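Local coordinates for protein TipC2 (Streptococcus intermedius B196, PDB 6DHX) that probably serves as an immunity protein that protects its producer from an antibacterial toxin exported by the type VII secretion system, at residues N20-E28 and L167-K175; K119-K127 and I134-L144. One frame throughout, in Å; residues are numbered along the deposited sequence.

Interaction 1 joins the N-terminal helix 21-32 to the C-terminal end of helix 151-173, while interaction 2 joins strand 116-127 to the end of strand 130-134 and the helix 137-146 that follows it. Their centres lie about 29 Å apart, on opposite sides of the chain's centre, and they share no element, although helices 137-146 and 151-173 are successive in the chain. Interaction 1 is buried and brings together residues far apart in sequence; its one direct hydrogen bond runs between side chains, indole to carboxylate. Interaction 2 is partly buried and local in sequence, and its polar links are backbone ones, a pair of strand bonds and a water bridge beside an apolar cluster.

Interaction 1 (N20-E28 and L167-K175); sequences NIFDEIYQE and LKDWCSIYK
Trp170 fits as a knob into a hole formed by Ile21, Glu24, Ile25 and Glu28, and its indole organises the contact. Ile25 CG1 lies over one face, 3.4 Å from the centroid of the five-membered ring of Trp170 and 12° off its normal, a close CH-pi contact. The opposite face carries Tyr174 CB, offset toward the rim, which leaves the indole sandwiched between aliphatic carbons. At its edge, Trp170 NE1 donates to Glu24 OE1 over 2.8 Å; the bond leaves almost in the ring plane and meets the carboxylate oxygen on its anti side. Glu24 reaches this edge because CG stands opposite the backbone N (chi1 -170°) and the chain runs on extended. Ser176 OG also bonds to OE1, and Lys177 N holds OE2, fixing the carboxylate from both oxygens. Farther round the indole edge, Glu28 CB approaches Trp170 CH2 at 3.7 Å. The Tyr174 ring lies against both glutamates: Tyr174 CE2 is 3.3 Å from Glu24 CD, and CE1 is 3.7 Å from Glu28 CD. Toward the other end, Leu167 CD2 packs on Ile25 CD1 at 3.5 Å and also touches Ile21 CD1. Phe22, which meets the same leucine methyl through CE1, continues onto Ile90 and Ile92 of strand 89-99. The arrangement is a helix-helix packing with a knob-into-hole tryptophan, the axes of helix segments 21-28 and 167-173 crossing at 56° beside the sheet.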
loop_
_atom_site.group_PDB
_atom_site.type_symbol
_atom_site.label_atom_id
_atom_site.label_comp_id
_atom_site.label_asym_id
_atom_site.label_seq_id
_atom_site.Cartn_x
_atom_site.Cartn_y
_atom_site.Cartn_z
ATOM N N ASN A 20 -0.040 5.904 15.360
ATOM C CA ASN A 20 1.009 5.309 14.549
ATOM C C ASN A 20 1.071 6.041 13.209
ATOM O O ASN A 20 0.226 6.890 12.887
ATOM C CB ASN A 20 0.738 3.803 14.337
ATOM C CG ASN A 20 -0.598 3.580 13.692
ATOM O OD1 ASN A 20 -0.799 4.004 12.555
ATOM N ND2 ASN A 20 -1.534 2.950 14.427
ATOM N N ILE A 21 2.060 5.657 12.392
ATOM C CA ILE A 21 2.317 6.385 11.162
ATOM C C ILE A 21 1.185 6.216 10.166
ATOM O O ILE A 21 0.946 7.118 9.346
ATOM C CB ILE A 21 3.670 5.946 10.547
ATOM C CG1 ILE A 21 4.070 6.897 9.430
ATOM C CG2 ILE A 21 3.600 4.448 10.058
ATOM C CD1 ILE A 21 5.581 6.786 9.063
ATOM N N PHE A 22 0.455 5.099 10.216
ATOM C CA PHE A 22 -0.649 4.894 9.282
ATOM C C PHE A 22 -1.841 5.770 9.660
ATOM O O PHE A 22 -2.501 6.318 8.777
ATOM C CB PHE A 22 -1.051 3.403 9.240
ATOM C CG PHE A 22 0.148 2.523 8.924
ATOM C CD1 PHE A 22 0.688 2.531 7.628
ATOM C CD2 PHE A 22 0.797 1.841 9.922
ATOM C CE1 PHE A 22 1.861 1.823 7.332
ATOM C CE2 PHE A 22 1.993 1.116 9.639
ATOM C CZ PHE A 22 2.508 1.117 8.336
ATOM N N ASP A 23 -2.136 5.895 10.960
ATOM C CA ASP A 23 -3.128 6.892 11.394
ATOM C C ASP A 23 -2.741 8.280 10.894
ATOM O O ASP A 23 -3.598 9.095 10.544
ATOM C CB ASP A 23 -3.213 6.996 12.923
ATOM C CG ASP A 23 -3.931 5.839 13.589
ATOM O OD1 ASP A 23 -4.764 5.130 12.984
ATOM O OD2 ASP A 23 -3.671 5.658 14.816
ATOM N N GLU A 24 -1.462 8.616 10.983
ATOM C CA GLU A 24 -1.039 9.953 10.600
ATOM C C GLU A 24 -1.319 10.201 9.116
ATOM O O GLU A 24 -1.900 11.229 8.731
ATOM C CB GLU A 24 0.447 10.072 10.962
ATOM C CG GLU A 24 1.045 11.395 10.892
ATOM C CD GLU A 24 2.524 11.299 11.273
ATOM O OE1 GLU A 24 3.296 10.878 10.385
ATOM O OE2 GLU A 24 2.863 11.615 12.442
ATOM N N ILE A 25 -0.950 9.246 8.268
ATOM C CA ILE A 25 -1.248 9.344 6.838
ATOM C C ILE A 25 -2.757 9.406 6.590
ATOM O O ILE A 25 -3.229 10.240 5.798
ATOM C CB ILE A 25 -0.625 8.168 6.062
ATOM C CG1 ILE A 25 0.916 8.205 6.151
ATOM C CG2 ILE A 25 -1.075 8.222 4.579
ATOM C CD1 ILE A 25 1.611 6.813 5.731
ATOM N N TYR A 26 -3.516 8.522 7.241
ATOM C CA TYR A 26 -4.965 8.486 7.040
ATOM C C TYR A 26 -5.585 9.827 7.443
ATOM O O TYR A 26 -6.369 10.426 6.685
ATOM C CB TYR A 26 -5.566 7.331 7.864
ATOM C CG TYR A 26 -7.067 7.214 7.746
ATOM C CD1 TYR A 26 -7.910 8.025 8.521
ATOM C CD2 TYR A 26 -7.658 6.270 6.869
ATOM C CE1 TYR A 26 -9.294 7.919 8.391
ATOM C CE2 TYR A 26 -9.048 6.171 6.742
ATOM C CZ TYR A 26 -9.842 6.986 7.506
ATOM O OH TYR A 26 -11.199 6.920 7.443
ATOM N N GLN A 27 -5.242 10.306 8.645
ATOM C CA GLN A 27 -5.909 11.507 9.166
ATOM C C GLN A 27 -5.493 12.747 8.404
ATOM O O GLN A 27 -6.309 13.647 8.185
ATOM C CB GLN A 27 -5.599 11.658 10.665
ATOM C CG GLN A 27 -6.287 10.512 11.448
ATOM C CD GLN A 27 -6.022 10.516 12.944
ATOM O OE1 GLN A 27 -5.874 9.442 13.535
ATOM N NE2 GLN A 27 -5.974 11.711 13.582
ATOM N N GLU A 28 -4.208 12.861 8.056
ATOM C CA GLU A 28 -3.837 14.079 7.338
ATOM C C GLU A 28 -4.409 14.052 5.928
ATOM O O GLU A 28 -4.767 15.116 5.398
ATOM C CB GLU A 28 -2.326 14.223 7.314
ATOM C CG GLU A 28 -1.792 15.484 6.607
ATOM C CD GLU A 28 -2.091 16.808 7.300
ATOM O OE1 GLU A 28 -2.588 16.838 8.442
ATOM O OE2 GLU A 28 -1.753 17.833 6.672
ATOM N N LEU A 167 6.966 5.225 2.996
ATOM C CA LEU A 167 6.922 5.887 4.302
ATOM C C LEU A 167 8.026 6.936 4.414
ATOM O O LEU A 167 7.849 7.972 5.078
ATOM C CB LEU A 167 7.016 4.873 5.448
ATOM C CG LEU A 167 5.815 3.912 5.563
ATOM C CD1 LEU A 167 5.998 2.955 6.768
ATOM C CD2 LEU A 167 4.459 4.704 5.723
ATOM N N LYS A 168 9.157 6.710 3.766
ATOM C CA LYS A 168 10.204 7.737 3.764
ATOM C C LYS A 168 9.725 8.979 3.002
ATOM O O LYS A 168 9.979 10.126 3.413
ATOM C CB LYS A 168 11.471 7.156 3.136
ATOM C CG LYS A 168 12.683 8.063 3.259
ATOM C CD LYS A 168 13.889 7.429 2.592
ATOM C CE LYS A 168 15.183 8.155 2.930
ATOM N NZ LYS A 168 16.341 7.459 2.320
ATOM N N ASP A 169 8.976 8.760 1.915
ATOM C CA ASP A 169 8.353 9.863 1.179
ATOM C C ASP A 169 7.364 10.621 2.050
ATOM O O ASP A 169 7.311 11.852 2.001
ATOM C CB ASP A 169 7.621 9.346 -0.067
ATOM C CG ASP A 169 8.556 9.058 -1.223
ATOM O OD1 ASP A 169 9.738 9.424 -1.141
ATOM O OD2 ASP A 169 8.113 8.451 -2.210
ATOM N N TRP A 170 6.513 9.892 2.794
ATOM C CA TRP A 170 5.591 10.552 3.720
ATOM C C TRP A 170 6.338 11.475 4.660
ATOM O O TRP A 170 5.943 12.636 4.871
ATOM C CB TRP A 170 4.843 9.493 4.556
ATOM C CG TRP A 170 3.962 10.152 5.586
ATOM C CD1 TRP A 170 4.128 10.164 6.958
ATOM C CD2 TRP A 170 2.788 10.938 5.310
ATOM N NE1 TRP A 170 3.115 10.913 7.542
ATOM C CE2 TRP A 170 2.283 11.392 6.562
ATOM C CE3 TRP A 170 2.113 11.283 4.127
ATOM C CZ2 TRP A 170 1.114 12.167 6.670
ATOM C CZ3 TRP A 170 0.920 12.077 4.230
ATOM C CH2 TRP A 170 0.450 12.500 5.487
ATOM N N CYS A 171 7.445 10.970 5.238
ATOM C CA CYS A 171 8.211 11.799 6.175
ATOM C C CYS A 171 8.924 12.964 5.486
ATOM O O CYS A 171 9.308 13.920 6.173
ATOM C CB CYS A 171 9.231 10.941 6.978
ATOM S SG CYS A 171 8.299 9.686 8.017
ATOM N N SER A 172 9.007 12.970 4.157
ATOM C CA SER A 172 9.568 14.119 3.447
ATOM C C SER A 172 8.551 15.227 3.197
ATOM O O SER A 172 8.963 16.353 2.898
ATOM C CB SER A 172 10.142 13.682 2.088
ATOM O OG SER A 172 9.129 13.541 1.110
ATOM N N ILE A 173 7.246 14.937 3.261
ATOM C CA ILE A 173 6.240 15.984 3.050
ATOM C C ILE A 173 5.449 16.320 4.307
ATOM O O ILE A 173 4.758 17.347 4.325
ATOM C CB ILE A 173 5.260 15.601 1.927
ATOM C CG1 ILE A 173 4.451 14.374 2.366
ATOM C CG2 ILE A 173 6.014 15.303 0.660
ATOM C CD1 ILE A 173 3.412 13.993 1.325
ATOM N N TYR A 174 5.545 15.517 5.357
ATOM C CA TYR A 174 4.843 15.721 6.618
ATOM C C TYR A 174 5.825 15.560 7.775
ATOM O O TYR A 174 6.617 14.620 7.775
ATOM C CB TYR A 174 3.708 14.684 6.751
ATOM C CG TYR A 174 2.856 14.935 7.962
ATOM C CD1 TYR A 174 1.900 15.955 7.940
ATOM C CD2 TYR A 174 3.008 14.177 9.124
ATOM C CE1 TYR A 174 1.119 16.216 9.021
ATOM C CE2 TYR A 174 2.222 14.442 10.251
ATOM C CZ TYR A 174 1.266 15.467 10.170
ATOM O OH TYR A 174 0.451 15.796 11.232
ATOM N N LYS A 175 5.778 16.458 8.764
ATOM C CA LYS A 175 6.693 16.332 9.912
ATOM C C LYS A 175 6.154 15.240 10.842
ATOM O O LYS A 175 5.446 15.478 11.819
ATOM C CB LYS A 175 6.875 17.673 10.615
ATOM C CG LYS A 175 8.160 17.701 11.447
ATOM C CD LYS A 175 8.194 18.921 12.350
ATOM C CE LYS A 175 9.427 18.953 13.216
ATOM N NZ LYS A 175 9.397 20.215 14.023
#

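Interaction 2 (K119-K127 and I134-L144)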
loop_
_atom_site.group_PDB
_atom_site.type_symbol
_atom_site.label_atom_id
_atom_site.label_comp_id
_atom_site.label_asym_id
_atom_site.label_seq_id
_atom_site.Cartn_x
_atom_site.Cartn_y
_atom_site.Cartn_z
ATOM N N LYS A 119 -0.313 -7.558 6.203
ATOM C CA LYS A 119 0.533 -7.645 5.022
ATOM C C LYS A 119 0.192 -8.970 4.364
ATOM O O LYS A 119 0.127 -9.997 5.050
ATOM C CB LYS A 119 2.025 -7.580 5.391
ATOM C CG LYS A 119 2.413 -6.261 6.074
ATOM C CD LYS A 119 3.601 -6.239 7.055
ATOM C CE LYS A 119 4.920 -6.512 6.426
ATOM N NZ LYS A 119 6.002 -6.355 7.463
ATOM N N SER A 120 -0.100 -8.946 3.069
ATOM C CA SER A 120 -0.470 -10.185 2.386
ATOM C C SER A 120 0.125 -10.167 0.971
ATOM O O SER A 120 0.674 -9.145 0.506
ATOM C CB SER A 120 -2.001 -10.345 2.414
ATOM O OG SER A 120 -2.614 -9.437 1.540
ATOM N N VAL A 121 0.063 -11.319 0.300
ATOM C CA VAL A 121 0.704 -11.525 -1.002
ATOM C C VAL A 121 -0.308 -12.101 -1.978
ATOM O O VAL A 121 -1.009 -13.080 -1.655
ATOM C CB VAL A 121 1.889 -12.506 -0.922
ATOM C CG1 VAL A 121 2.658 -12.401 -2.170
ATOM C CG2 VAL A 121 2.756 -12.229 0.220
ATOM N N LYS A 122 -0.336 -11.548 -3.182
ATOM C CA LYS A 122 -1.193 -12.005 -4.262
ATOM C C LYS A 122 -0.352 -12.152 -5.526
ATOM O O LYS A 122 0.801 -11.696 -5.603
ATOM C CB LYS A 122 -2.342 -11.002 -4.501
ATOM C CG LYS A 122 -3.267 -10.761 -3.293
ATOM C CD LYS A 122 -4.305 -9.679 -3.655
ATOM C CE LYS A 122 -5.144 -9.198 -2.450
ATOM N NZ LYS A 122 -4.756 -9.889 -1.213
ATOM N N ILE A 123 -0.945 -12.774 -6.541
ATOM C CA ILE A 123 -0.308 -12.985 -7.825
ATOM C C ILE A 123 -1.188 -12.370 -8.906
ATOM O O ILE A 123 -2.418 -12.411 -8.814
ATOM C CB ILE A 123 -0.085 -14.499 -8.088
ATOM C CG1 ILE A 123 0.942 -15.058 -7.087
ATOM C CG2 ILE A 123 0.311 -14.738 -9.496
ATOM C CD1 ILE A 123 2.402 -14.568 -7.352
ATOM N N ALA A 124 -0.562 -11.779 -9.918
ATOM C CA ALA A 124 -1.248 -11.379 -11.143
ATOM C C ALA A 124 -0.663 -12.146 -12.321
ATOM O O ALA A 124 0.561 -12.182 -12.495
ATOM C CB ALA A 124 -1.113 -9.862 -11.386
ATOM N N LEU A 125 -1.537 -12.772 -13.116
ATOM C CA LEU A 125 -1.159 -13.440 -14.357
ATOM C C LEU A 125 -1.547 -12.561 -15.529
ATOM O O LEU A 125 -2.705 -12.153 -15.638
ATOM C CB LEU A 125 -1.852 -14.791 -14.498
ATOM C CG LEU A 125 -1.596 -15.803 -13.401
ATOM C CD1 LEU A 125 -2.231 -17.146 -13.804
ATOM C CD2 LEU A 125 -0.102 -15.938 -13.180
ATOM N N GLU A 126 -0.590 -12.272 -16.399
ATOM C CA GLU A 126 -0.860 -11.405 -17.537
ATOM C C GLU A 126 -1.199 -12.271 -18.736
ATOM O O GLU A 126 -0.352 -13.033 -19.213
ATOM C CB GLU A 126 0.335 -10.524 -17.856
ATOM C CG GLU A 126 0.789 -9.688 -16.702
ATOM C CD GLU A 126 2.157 -9.095 -16.977
ATOM O OE1 GLU A 126 2.724 -9.410 -18.045
ATOM O OE2 GLU A 126 2.651 -8.317 -16.135
ATOM N N LYS A 127 -2.430 -12.168 -19.210
ATOM C CA LYS A 127 -2.889 -12.912 -20.379
ATOM C C LYS A 127 -3.206 -11.908 -21.486
ATOM O O LYS A 127 -4.370 -11.682 -21.837
ATOM C CB LYS A 127 -4.093 -13.790 -20.024
ATOM N N ILE A 134 -4.832 -13.789 -8.496
ATOM C CA ILE A 134 -4.788 -15.016 -7.709
ATOM C C ILE A 134 -4.422 -14.666 -6.282
ATOM O O ILE A 134 -3.405 -14.000 -6.043
ATOM C CB ILE A 134 -3.794 -16.031 -8.298
ATOM C CG1 ILE A 134 -4.201 -16.352 -9.739
ATOM C CG2 ILE A 134 -3.691 -17.287 -7.433
ATOM C CD1 ILE A 134 -3.374 -17.448 -10.372
ATOM N N GLU A 135 -5.282 -15.075 -5.331
ATOM C CA GLU A 135 -5.096 -14.773 -3.919
ATOM C C GLU A 135 -5.112 -16.005 -3.029
ATOM O O GLU A 135 -4.636 -15.926 -1.894
ATOM C CB GLU A 135 -6.171 -13.791 -3.397
ATOM C CG GLU A 135 -7.327 -13.574 -4.338
ATOM C CD GLU A 135 -7.371 -12.145 -4.890
ATOM O OE1 GLU A 135 -8.484 -11.610 -5.085
ATOM O OE2 GLU A 135 -6.294 -11.556 -5.130
ATOM N N ASP A 136 -5.608 -17.141 -3.505
ATOM C CA ASP A 136 -5.602 -18.330 -2.669
ATOM C C ASP A 136 -4.192 -18.702 -2.218
ATOM O O ASP A 136 -3.279 -18.819 -3.032
ATOM C CB ASP A 136 -6.229 -19.505 -3.447
ATOM C CG ASP A 136 -6.193 -20.813 -2.658
ATOM O OD1 ASP A 136 -5.207 -21.570 -2.806
ATOM O OD2 ASP A 136 -7.149 -21.053 -1.891
ATOM N N GLU A 137 -4.018 -18.904 -0.910
ATOM C CA GLU A 137 -2.669 -19.064 -0.362
ATOM C C GLU A 137 -1.879 -20.173 -1.054
ATOM O O GLU A 137 -0.688 -20.008 -1.362
ATOM C CB GLU A 137 -2.732 -19.348 1.135
ATOM C CG GLU A 137 -1.367 -19.381 1.783
ATOM C CD GLU A 137 -1.446 -19.050 3.264
ATOM O OE1 GLU A 137 -1.915 -17.926 3.617
ATOM O OE2 GLU A 137 -1.055 -19.931 4.069
ATOM N N THR A 138 -2.501 -21.343 -1.268
ATOM C CA THR A 138 -1.737 -22.436 -1.852
ATOM C C THR A 138 -1.249 -22.065 -3.251
ATOM O O THR A 138 -0.118 -22.378 -3.629
ATOM C CB THR A 138 -2.579 -23.709 -1.943
ATOM O OG1 THR A 138 -3.195 -23.972 -0.673
ATOM C CG2 THR A 138 -1.669 -24.857 -2.379
ATOM N N GLN A 139 -2.116 -21.431 -4.044
ATOM C CA GLN A 139 -1.724 -21.046 -5.398
ATOM C C GLN A 139 -0.623 -19.992 -5.349
ATOM O O GLN A 139 0.373 -20.093 -6.073
ATOM C CB GLN A 139 -2.949 -20.511 -6.154
ATOM C CG GLN A 139 -3.938 -21.629 -6.617
ATOM C CD GLN A 139 -3.629 -22.106 -8.022
ATOM O OE1 GLN A 139 -3.316 -21.284 -8.903
ATOM N NE2 GLN A 139 -3.708 -23.419 -8.248
ATOM N N VAL A 140 -0.782 -18.994 -4.479
ATOM C CA VAL A 140 0.228 -17.938 -4.386
ATOM C C VAL A 140 1.581 -18.539 -4.034
ATOM O O VAL A 140 2.599 -18.253 -4.687
ATOM C CB VAL A 140 -0.182 -16.876 -3.358
ATOM C CG1 VAL A 140 1.025 -15.886 -3.094
ATOM C CG2 VAL A 140 -1.392 -16.057 -3.865
ATOM N N ARG A 141 1.618 -19.384 -2.993
ATOM C CA ARG A 141 2.890 -19.982 -2.601
ATOM C C ARG A 141 3.490 -20.847 -3.711
ATOM O O ARG A 141 4.717 -20.897 -3.846
ATOM C CB ARG A 141 2.738 -20.788 -1.310
ATOM C CG ARG A 141 2.414 -19.883 -0.112
ATOM C CD ARG A 141 2.269 -20.694 1.182
ATOM N NE ARG A 141 3.556 -21.175 1.685
ATOM C CZ ARG A 141 3.715 -21.846 2.834
ATOM N NH1 ARG A 141 2.673 -22.117 3.614
ATOM N NH2 ARG A 141 4.937 -22.201 3.219
ATOM N N ALA A 142 2.670 -21.506 -4.535
ATOM C CA ALA A 142 3.233 -22.271 -5.651
ATOM C C ALA A 142 3.970 -21.363 -6.642
ATOM O O ALA A 142 5.045 -21.726 -7.147
ATOM C CB ALA A 142 2.144 -23.080 -6.371
ATOM N N TYR A 143 3.390 -20.201 -6.959
ATOM C CA TYR A 143 4.079 -19.267 -7.840
ATOM C C TYR A 143 5.356 -18.772 -7.192
ATOM O O TYR A 143 6.386 -18.632 -7.868
ATOM C CB TYR A 143 3.181 -18.078 -8.199
ATOM C CG TYR A 143 2.158 -18.402 -9.234
ATOM C CD1 TYR A 143 2.490 -18.412 -10.593
ATOM C CD2 TYR A 143 0.856 -18.740 -8.855
ATOM C CE1 TYR A 143 1.542 -18.756 -11.548
ATOM C CE2 TYR A 143 -0.089 -19.087 -9.790
ATOM C CZ TYR A 143 0.248 -19.081 -11.130
ATOM O OH TYR A 143 -0.721 -19.408 -12.046
ATOM N N LEU A 144 5.294 -18.430 -5.896
ATOM C CA LEU A 144 6.495 -17.905 -5.245
ATOM C C LEU A 144 7.602 -18.946 -5.269
ATOM O O LEU A 144 8.757 -18.635 -5.605
ATOM C CB LEU A 144 6.192 -17.477 -3.808
ATOM C CG LEU A 144 5.158 -16.362 -3.695
ATOM C CD1 LEU A 144 4.924 -16.065 -2.226
ATOM C CD2 LEU A 144 5.643 -15.069 -4.403
HETATM O O HOH W 1 -2.719 -14.657 -0.437
#
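Water 1 bridges the two segments, donating to Val121 O at 2.6 Å and to Glu135 O at 2.7 Å just where the chain leaves the sheet. Next to it, Ile123 and Ile134 form an antiparallel hydrogen-bonded pair: Ile123 N to Ile134 O and Ile134 N to Ile123 O are both 2.8 Å and nearly straight. Their side chains share a sheet face with Val121 and Leu125, and helix 137-146 packs over it. Ile123 puts CG2 above one face of the Tyr143 ring, 4.2 Å from the centroid, while its CD1 touches Tyr143 CB. Leu125 CD2 lies 3.6 Å from Tyr143 CE1, its chain running across the tyrosine; Leu125 CD1 meets Ile134 CD1. Val140 sets CG1 against Val121 CG1 at 4.0 Å. At the margin, Lys122 NZ is 4.5 Å from Glu135 OE2, too far for a salt bridge; Lys122 also makes a cation-pi contact with Trp107. Asp136 OD1 caps the helix weakly, accepting from Thr138 N and Gln139 N. The chemistry implies that backbone bonds, water and this cap help hold the strand-to-helix turn, while aliphatic and CH-pi contacts seat the helix and any attraction between Lys122 and Glu135 is longer-range.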